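Local coordinates for protein MFP2b (Ascaris suum, PDB 2BJR) that probably enhances polymerization of the major sperm protein (MSP) during the amoeboid motility of nematode sperm, and binds a zinc ion, at residues D150-S153 / G154-A158. Sequence-based numbering, arbitrary orientation.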
loop_
_atom_site.group_PDB
_atom_site.type_symbol
_atom_site.label_atom_id
_atom_site.label_comp_id
_atom_site.label_asym_id
_atom_site.label_seq_id
_atom_site.Cartn_x
_atom_site.Cartn_y
_atom_site.Cartn_z
ATOM N N ASP A 150 -11.523 -14.178 -15.178
ATOM C CA ASP A 150 -12.508 -14.944 -14.412
ATOM C C ASP A 150 -13.847 -14.284 -14.528
ATOM O O ASP A 150 -13.927 -13.058 -14.622
ATOM C CB ASP A 150 -12.210 -14.985 -12.916
ATOM C CG ASP A 150 -10.848 -15.427 -12.603
ATOM O OD1 ASP A 150 -10.275 -16.351 -13.277
ATOM O OD2 ASP A 150 -10.265 -14.861 -11.643
ATOM N N GLU A 151 -14.910 -15.083 -14.527
ATOM C CA GLU A 151 -16.251 -14.577 -14.378
ATOM C C GLU A 151 -16.927 -15.314 -13.255
ATOM O O GLU A 151 -16.958 -16.538 -13.252
ATOM C CB GLU A 151 -17.102 -14.791 -15.634
ATOM C CG GLU A 151 -16.525 -14.254 -16.924
ATOM C CD GLU A 151 -17.604 -14.052 -17.987
ATOM O OE1 GLU A 151 -18.634 -14.771 -18.000
ATOM O OE2 GLU A 151 -17.429 -13.115 -18.786
ATOM N N VAL A 152 -17.488 -14.564 -12.322
ATOM C CA VAL A 152 -18.111 -15.117 -11.143
ATOM C C VAL A 152 -19.438 -14.403 -10.936
ATOM O O VAL A 152 -19.544 -13.199 -11.125
ATOM C CB VAL A 152 -17.189 -14.989 -9.916
ATOM C CG1 VAL A 152 -17.817 -15.633 -8.705
ATOM C CG2 VAL A 152 -15.869 -15.662 -10.218
ATOM N N SER A 153 -20.461 -15.159 -10.582
ATOM C CA SER A 153 -21.743 -14.560 -10.253
ATOM C C SER A 153 -22.460 -15.334 -9.173
ATOM O O SER A 153 -21.973 -16.376 -8.698
ATOM C CB SER A 153 -22.608 -14.480 -11.515
ATOM O OG SER A 153 -22.935 -15.796 -11.916
ATOM N N GLY A 154 -23.603 -14.804 -8.748
ATOM C CA GLY A 154 -24.418 -15.454 -7.747
ATOM C C GLY A 154 -23.832 -15.373 -6.366
ATOM O O GLY A 154 -23.156 -14.390 -6.008
ATOM N N SER A 155 -24.078 -16.405 -5.561
ATOM C CA SER A 155 -23.747 -16.354 -4.146
ATOM C C SER A 155 -22.244 -16.244 -3.872
ATOM O O SER A 155 -21.867 -15.829 -2.774
ATOM C CB SER A 155 -24.369 -17.532 -3.389
ATOM O OG SER A 155 -23.743 -18.754 -3.702
ATOM N N ALA A 156 -21.395 -16.576 -4.855
ATOM C CA ALA A 156 -19.945 -16.448 -4.681
ATOM C C ALA A 156 -19.482 -14.989 -4.531
ATOM O O ALA A 156 -18.393 -14.717 -3.983
ATOM C CB ALA A 156 -19.207 -17.145 -5.849
ATOM N N LEU A 157 -20.336 -14.044 -4.949
ATOM C CA LEU A 157 -20.091 -12.612 -4.749
ATOM C C LEU A 157 -20.319 -12.099 -3.320
ATOM O O LEU A 157 -19.880 -11.022 -2.988
ATOM C CB LEU A 157 -21.015 -11.801 -5.682
ATOM C CG LEU A 157 -20.882 -12.184 -7.154
ATOM C CD1 LEU A 157 -21.713 -11.192 -7.959
ATOM C CD2 LEU A 157 -19.421 -12.153 -7.611
ATOM N N ALA A 158 -21.035 -12.864 -2.485
ATOM C CA ALA A 158 -21.635 -12.337 -1.246
ATOM C C ALA A 158 -20.695 -11.598 -0.303
ATOM O O ALA A 158 -21.024 -10.540 0.248
ATOM C CB ALA A 158 -22.343 -13.489 -0.489
#
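Val152 meets Ala156 and Leu157 where strand 148-153 gives way to a short 3-10 turn, a local contact between side chains four and five residues apart, on a largely exposed surface bend remote from the zinc site. On the Val152 side, the contacts between apolar side chains are made by one methyl: Val152 CG1 lies 3.5 Å from Ala156 CB and 4.0 Å from Leu157 CD2, so a single branch serves both partners. Its position follows from the first torsion, which sets CG1 opposite the backbone N (chi1 -177°) and next to the carbonyl carbon, on the side where the chain continues into the turn. The Val152 and Leu157 side chains run past one another in opposite directions, and Leu157 reaches back toward Val152 and Ser153.

Leu157 also packs on backbone. Leu157 CD2 stands 3.7 Å from Val152 O, while Leu157 CG is 4.0 Å from Ser153 CA, van der Waals distances that bring the isobutyl group against the backbone of Val152 and Ser153. Outside the two segments, the buried Leu157 touches Ala141 of strand 140-145 and Tyr98, and Val152 touches Met160.

Backbone conformation and hydrogen bonds define the turn. Gly154, with a positive phi of 73°, redirects the chain, and Leu157 N then donates a hydrogen bond to Gly154 O (3.0 Å), the three-residue spacing of a 3-10 turn. A second bond of the same spacing joins Ala158 N to Ser155 O at 3.1 Å. Backbone bonding also ties Val152 to Ala141 in the neighbouring strand of a four-stranded antiparallel sheet, and Ala158 to Ser99.

Between the segments, then, the side chains of strand and turn are joined by non-directional dispersion contacts rather than by polar bonds.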